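Local coordinates for protein putative Xylose isomerase (Rhodospirillum rubrum, PDB 3QXB) that binds manganese and iron ions and probably acts as an isomerase with a TIM-barrel fold, at residues Leu26-Lys31 against Asp37-Leu42; Val52-Asp57 against Arg70-Tyr75. All coordinates share one frame; numbering follows the deposited sequence.

Contact 1 of 2, residues Leu26-Lys31 against Asp37-Leu42; sequences LCFAVK and DRLAGL
Leu39 sends its CG anti to the backbone N (chi1 -169°), which carries both methyls out from the helix and onto Leu26 and Ala29, while Phe28, with CG set between its own backbone N and carbonyl carbon (chi1 79°), swings its ring round to the same helix. The two branches of Leu39 divide the work: CD1 presses on CB of Ala29 at 3.5 Å, and CD2 lies against CD1 of Leu26, 4.1 Å away, where the two leucines cross at a slant. One turn further on, CD2 of Leu42 comes up to the rim of the Phe28 ring, close to its plane and 3.8 Å from CZ. The ring is also backed from within its own segment, since CB of Ala29 sits over the centre of one face, 3.9 Å above the plane; that methyl therefore fills the angle between the phenyl ring and Leu39. The 3-10 turn of residues 26-29, closed by a 2.9 Å bond from Ala29 N to Leu26 O, places Leu26, Phe28 and Ala29 within reach of the helix. All five side chains are buried, and the joint is purely apolar. It ties the loop following the first barrel strand, 22-25, to helix 36-46; Phe79 of helix 65-81 packs on Leu26 and Leu39, strand 51-55 lies against Leu26, and Met302 and Leu299 of helix 295-310 touch Phe28 and Leu42.

Contact 2 of 2, residues Val52-Asp57 against Arg70-Tyr75; sequences VQYTYD and RRAIAY. With EDO (1,2-ethanediol), chain L; EDO (1,2-ethanediol), chain N.
Tyr54 and Tyr75 have the closest CA atoms here, 9.0 Å apart, where the extended strand 52-55 faces the helix of residues 70-75. This is the strand and helix of a beta-alpha-beta unit of the TIM barrel, completed by strand 85-90. Beyond the strand the chain turns at once: Thr55 OG1 accepts from Asp57 N, an ST turn. Tyr54, with CG anti to its backbone N (chi1 179°), reaches across the gap, and its side chain meets that of Tyr75 at about a right angle. The rings stand obliquely, planes at 56°, with Tyr54 CE1 lying 3.6 Å from Tyr75 CD2. That same CD2 is near the plane of the Tyr54 ring, at its edge, and lies 3.4 Å from Tyr54 OH. Ala72, one turn earlier, offers only small bulk, its CA 4.0 Å from Tyr54 OH. The polar need of that buried hydroxyl is met by a hydrogen bond with Thr59 OG1, while Tyr75 OH has a weak one with Leu34 O. On another side of the helix Arg71, bent at chi2, carries its guanidinium to two 1,2-ethanediol molecules, probably from the crystallisation liquor. A leucine here would take away every guanidinium N-H and would probably leave both diols without these donors. Arg71 NH1 grips O2 of the chain L diol at 2.9 Å, and NH2 points almost straight (173°) at O2 of the chain N diol, 3.0 Å off.

Overall arrangement
Both contacts are buried, contact 2 between a barrel strand and its helix and contact 1 between the loop after a strand and the next helix, on the same side of the chain's centre and with centres 10 Å apart. Contact 1 involves helix 36-46; contact 2 belongs to the next strand and helix 65-81. They meet directly: Leu26 N probably hydrogen-bonds Gln53 O at 3.0 Å, and Val30 CG2 packs on Asp57 CB. Their chemistry differs: aliphatic groups and a phenyl edge in the first, two tyrosines in the second, the Tyr54 hydroxyl bonded to Thr59 and that of Tyr75 weakly to Leu34. Each has a polar fringe at the second subunit, where Lys31 pairs with Glu185 and Arg70 with Glu107 of that subunit.

Contact 1 of 2, residues Leu26-Lys31 against Asp37-Leu42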
loop_
_atom_site.group_PDB
_atom_site.type_symbol
_atom_site.label_atom_id
_atom_site.label_comp_id
_atom_site.label_asym_id
_atom_site.label_seq_id
_atom_site.Cartn_x
_atom_site.Cartn_y
_atom_site.Cartn_z
ATOM N N LEU A 26 1.410 4.250 -13.972
ATOM C CA LEU A 26 -0.041 4.126 -13.814
ATOM C C LEU A 26 -0.529 4.168 -12.376
ATOM O O LEU A 26 -1.750 4.058 -12.138
ATOM C CB LEU A 26 -0.522 2.857 -14.531
ATOM C CG LEU A 26 -0.295 2.900 -16.047
ATOM C CD1 LEU A 26 -0.788 1.634 -16.704
ATOM C CD2 LEU A 26 -0.959 4.108 -16.671
ATOM N N CYS A 27 0.373 4.374 -11.412
ATOM C CA CYS A 27 -0.032 4.528 -9.986
ATOM C C CYS A 27 -1.158 5.552 -9.769
ATOM O O CYS A 27 -1.980 5.402 -8.868
ATOM C CB CYS A 27 1.155 4.920 -9.108
ATOM S SG CYS A 27 1.937 6.436 -9.627
ATOM N N PHE A 28 -1.216 6.590 -10.598
ATOM C CA PHE A 28 -2.230 7.629 -10.426
ATOM C C PHE A 28 -3.633 7.098 -10.676
ATOM O O PHE A 28 -4.598 7.723 -10.228
ATOM C CB PHE A 28 -1.970 8.795 -11.408
ATOM C CG PHE A 28 -2.447 8.505 -12.809
ATOM C CD1 PHE A 28 -1.613 7.873 -13.730
ATOM C CD2 PHE A 28 -3.730 8.829 -13.204
ATOM C CE1 PHE A 28 -2.068 7.592 -15.012
ATOM C CE2 PHE A 28 -4.188 8.547 -14.484
ATOM C CZ PHE A 28 -3.364 7.909 -15.377
ATOM N N ALA A 29 -3.754 5.955 -11.378
ATOM C CA ALA A 29 -5.031 5.356 -11.803
ATOM C C ALA A 29 -5.527 4.228 -10.924
ATOM O O ALA A 29 -6.633 3.701 -11.132
ATOM C CB ALA A 29 -4.933 4.846 -13.255
ATOM N N VAL A 30 -4.710 3.846 -9.956
ATOM C CA VAL A 30 -5.018 2.694 -9.069
ATOM C C VAL A 30 -6.406 2.832 -8.455
ATOM O O VAL A 30 -6.783 3.937 -8.036
ATOM C CB VAL A 30 -3.932 2.533 -7.995
ATOM C CG1 VAL A 30 -4.401 1.602 -6.842
ATOM C CG2 VAL A 30 -2.620 2.085 -8.657
ATOM N N LYS A 31 -7.162 1.728 -8.533
ATOM C CA LYS A 31 -8.548 1.594 -8.073
ATOM C C LYS A 31 -9.596 2.343 -8.897
ATOM O O LYS A 31 -10.802 2.113 -8.697
ATOM C CB LYS A 31 -8.732 2.009 -6.602
ATOM C CG LYS A 31 -7.763 1.387 -5.593
ATOM C CD LYS A 31 -8.213 1.574 -4.143
ATOM C CE LYS A 31 -9.300 0.578 -3.802
ATOM N NZ LYS A 31 -9.567 0.458 -2.309
ATOM N N ASP A 37 -9.297 -0.282 -22.112
ATOM C CA ASP A 37 -9.370 0.678 -23.173
ATOM C C ASP A 37 -9.628 2.106 -22.665
ATOM O O ASP A 37 -9.178 3.042 -23.294
ATOM C CB ASP A 37 -10.445 0.290 -24.183
ATOM C CG ASP A 37 -10.039 -0.878 -25.052
ATOM O OD1 ASP A 37 -8.865 -0.976 -25.534
ATOM O OD2 ASP A 37 -10.936 -1.686 -25.298
ATOM N N ARG A 38 -10.342 2.271 -21.546
ATOM C CA ARG A 38 -10.576 3.629 -20.994
ATOM C C ARG A 38 -9.249 4.163 -20.453
ATOM O O ARG A 38 -8.944 5.339 -20.647
ATOM C CB ARG A 38 -11.651 3.629 -19.872
ATOM C CG ARG A 38 -11.543 4.766 -18.747
ATOM C CD ARG A 38 -12.397 6.089 -18.935
ATOM N NE ARG A 38 -11.610 7.321 -19.216
ATOM C CZ ARG A 38 -11.931 8.584 -18.846
ATOM N NH1 ARG A 38 -13.027 8.848 -18.122
ATOM N NH2 ARG A 38 -11.129 9.603 -19.173
ATOM N N LEU A 39 -8.472 3.303 -19.787
ATOM C CA LEU A 39 -7.160 3.720 -19.221
ATOM C C LEU A 39 -6.201 4.119 -20.330
ATOM O O LEU A 39 -5.597 5.194 -20.291
ATOM C CB LEU A 39 -6.525 2.651 -18.308
ATOM C CG LEU A 39 -5.303 3.054 -17.453
ATOM C CD1 LEU A 39 -5.478 4.380 -16.709
ATOM C CD2 LEU A 39 -4.876 1.982 -16.465
ATOM N N ALA A 40 -6.085 3.257 -21.328
ATOM C CA ALA A 40 -5.266 3.528 -22.527
ATOM C C ALA A 40 -5.670 4.834 -23.208
ATOM O O ALA A 40 -4.825 5.594 -23.615
ATOM C CB ALA A 40 -5.349 2.348 -23.516
ATOM N N GLY A 41 -6.959 5.092 -23.328
ATOM C CA GLY A 41 -7.448 6.309 -23.977
ATOM C C GLY A 41 -7.178 7.561 -23.151
ATOM O O GLY A 41 -6.876 8.610 -23.674
ATOM N N LEU A 42 -7.284 7.434 -21.850
ATOM C CA LEU A 42 -6.934 8.483 -20.911
ATOM C C LEU A 42 -5.453 8.883 -21.013
ATOM O O LEU A 42 -5.141 10.056 -21.007
ATOM C CB LEU A 42 -7.228 7.995 -19.507
ATOM C CG LEU A 42 -7.172 8.981 -18.351
ATOM C CD1 LEU A 42 -7.881 8.376 -17.157
ATOM C CD2 LEU A 42 -5.773 9.374 -17.984
#

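Contact 2 of 2, residues Val52-Asp57 against Arg70-Tyr75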
loop_
_atom_site.group_PDB
_atom_site.type_symbol
_atom_site.label_atom_id
_atom_site.label_comp_id
_atom_site.label_asym_id
_atom_site.label_seq_id
_atom_site.Cartn_x
_atom_site.Cartn_y
_atom_site.Cartn_z
ATOM N N VAL A 52 4.766 4.469 -20.983
ATOM C CA VAL A 52 4.028 4.058 -19.829
ATOM C C VAL A 52 4.820 3.056 -18.979
ATOM O O VAL A 52 5.502 2.188 -19.516
ATOM C CB VAL A 52 2.744 3.392 -20.290
ATOM C CG1 VAL A 52 1.990 2.819 -19.108
ATOM C CG2 VAL A 52 1.865 4.367 -21.141
ATOM N N GLN A 53 4.730 3.188 -17.661
ATOM C CA GLN A 53 5.207 2.163 -16.734
ATOM C C GLN A 53 4.000 1.627 -16.011
ATOM O O GLN A 53 3.275 2.379 -15.316
ATOM C CB GLN A 53 6.239 2.706 -15.750
ATOM C CG GLN A 53 6.903 1.686 -14.945
ATOM C CD GLN A 53 8.062 2.226 -14.159
ATOM O OE1 GLN A 53 7.893 3.047 -13.244
ATOM N NE2 GLN A 53 9.280 1.751 -14.505
ATOM N N TYR A 54 3.759 0.335 -16.201
ATOM C CA TYR A 54 2.601 -0.323 -15.635
ATOM C C TYR A 54 2.940 -0.666 -14.200
ATOM O O TYR A 54 4.066 -1.040 -13.929
ATOM C CB TYR A 54 2.322 -1.569 -16.448
ATOM C CG TYR A 54 1.146 -2.429 -16.005
ATOM C CD1 TYR A 54 -0.153 -2.176 -16.459
ATOM C CD2 TYR A 54 1.345 -3.524 -15.198
ATOM C CE1 TYR A 54 -1.234 -2.987 -16.069
ATOM C CE2 TYR A 54 0.289 -4.343 -14.852
ATOM C CZ TYR A 54 -0.997 -4.066 -15.276
ATOM O OH TYR A 54 -2.043 -4.924 -14.854
ATOM N N THR A 55 1.996 -0.506 -13.272
ATOM C CA THR A 55 2.266 -0.763 -11.847
ATOM C C THR A 55 1.696 -2.137 -11.392
ATOM O O THR A 55 0.588 -2.523 -11.782
ATOM C CB THR A 55 1.687 0.369 -10.941
ATOM O OG1 THR A 55 1.937 0.084 -9.553
ATOM C CG2 THR A 55 0.159 0.561 -11.137
ATOM N N TYR A 56 2.442 -2.860 -10.565
ATOM C CA TYR A 56 1.919 -4.097 -9.935
ATOM C C TYR A 56 0.608 -3.827 -9.149
ATOM O O TYR A 56 -0.152 -4.739 -8.905
ATOM C CB TYR A 56 2.897 -4.665 -8.949
ATOM C CG TYR A 56 4.284 -5.116 -9.453
ATOM C CD1 TYR A 56 4.696 -4.959 -10.776
ATOM C CD2 TYR A 56 5.189 -5.629 -8.561
ATOM C CE1 TYR A 56 5.971 -5.350 -11.163
ATOM C CE2 TYR A 56 6.479 -5.992 -8.943
ATOM C CZ TYR A 56 6.870 -5.859 -10.217
ATOM O OH TYR A 56 8.153 -6.295 -10.587
ATOM N N ASP A 57 0.379 -2.576 -8.742
ATOM C CA ASP A 57 -0.831 -2.145 -8.042
ATOM C C ASP A 57 -2.130 -2.259 -8.875
ATOM O O ASP A 57 -3.202 -2.041 -8.346
ATOM C CB ASP A 57 -0.672 -0.710 -7.481
ATOM C CG ASP A 57 0.152 -0.649 -6.179
ATOM O OD1 ASP A 57 0.546 -1.697 -5.594
ATOM O OD2 ASP A 57 0.443 0.476 -5.712
ATOM N N ARG A 70 -4.786 -12.943 -17.704
ATOM C CA ARG A 70 -5.923 -12.502 -18.510
ATOM C C ARG A 70 -6.070 -10.987 -18.376
ATOM O O ARG A 70 -6.176 -10.298 -19.364
ATOM C CB ARG A 70 -7.214 -13.226 -18.085
ATOM C CG ARG A 70 -8.478 -12.937 -18.930
ATOM C CD ARG A 70 -9.664 -13.896 -18.567
ATOM N NE ARG A 70 -9.611 -15.148 -19.325
ATOM C CZ ARG A 70 -10.050 -16.326 -18.885
ATOM N NH1 ARG A 70 -10.612 -16.432 -17.684
ATOM N NH2 ARG A 70 -9.936 -17.403 -19.653
ATOM N N ARG A 71 -6.051 -10.468 -17.147
ATOM C CA ARG A 71 -6.235 -9.004 -16.908
ATOM C C ARG A 71 -4.999 -8.199 -17.356
ATOM O O ARG A 71 -5.118 -7.217 -18.065
ATOM C CB ARG A 71 -6.597 -8.739 -15.422
ATOM C CG ARG A 71 -7.080 -7.336 -15.113
ATOM C CD ARG A 71 -8.271 -6.953 -15.958
ATOM N NE ARG A 71 -8.918 -5.772 -15.399
ATOM C CZ ARG A 71 -10.055 -5.246 -15.832
ATOM N NH1 ARG A 71 -10.670 -5.739 -16.868
ATOM N NH2 ARG A 71 -10.565 -4.208 -15.209
ATOM N N ALA A 72 -3.807 -8.650 -16.972
ATOM C CA ALA A 72 -2.559 -8.001 -17.386
ATOM C C ALA A 72 -2.452 -7.970 -18.889
ATOM O O ALA A 72 -2.144 -6.934 -19.430
ATOM C CB ALA A 72 -1.359 -8.651 -16.761
ATOM N N ILE A 73 -2.746 -9.083 -19.557
ATOM C CA ILE A 73 -2.726 -9.111 -21.015
ATOM C C ILE A 73 -3.746 -8.159 -21.658
ATOM O O ILE A 73 -3.440 -7.510 -22.637
ATOM C CB ILE A 73 -2.879 -10.544 -21.571
ATOM C CG1 ILE A 73 -1.610 -11.355 -21.301
ATOM C CG2 ILE A 73 -3.180 -10.541 -23.089
ATOM C CD1 ILE A 73 -1.781 -12.849 -21.453
ATOM N N ALA A 74 -4.944 -8.062 -21.092
ATOM C CA ALA A 74 -5.926 -7.086 -21.573
ATOM C C ALA A 74 -5.407 -5.637 -21.506
ATOM O O ALA A 74 -5.605 -4.885 -22.447
ATOM C CB ALA A 74 -7.308 -7.236 -20.856
ATOM N N TYR A 75 -4.757 -5.258 -20.416
ATOM C CA TYR A 75 -4.078 -3.939 -20.376
ATOM C C TYR A 75 -2.999 -3.841 -21.448
ATOM O O TYR A 75 -2.975 -2.865 -22.205
ATOM C CB TYR A 75 -3.456 -3.647 -19.006
ATOM C CG TYR A 75 -4.454 -3.289 -17.938
ATOM C CD1 TYR A 75 -5.180 -2.109 -18.003
ATOM C CD2 TYR A 75 -4.624 -4.096 -16.827
ATOM C CE1 TYR A 75 -6.099 -1.772 -17.008
ATOM C CE2 TYR A 75 -5.512 -3.759 -15.819
ATOM C CZ TYR A 75 -6.254 -2.592 -15.924
ATOM O OH TYR A 75 -7.155 -2.274 -14.941
HETATM C C1 EDO L . -11.211 -10.038 -18.806
HETATM O O1 EDO L . -11.989 -9.812 -17.606
HETATM C C2 EDO L . -9.817 -9.415 -18.660
HETATM O O2 EDO L . -9.993 -7.984 -18.624
HETATM C C1 EDO N . -13.359 -4.148 -18.180
HETATM O O1 EDO N . -13.286 -5.503 -18.625
HETATM C C2 EDO N . -13.597 -4.018 -16.695
HETATM O O2 EDO N . -12.987 -2.822 -16.178
#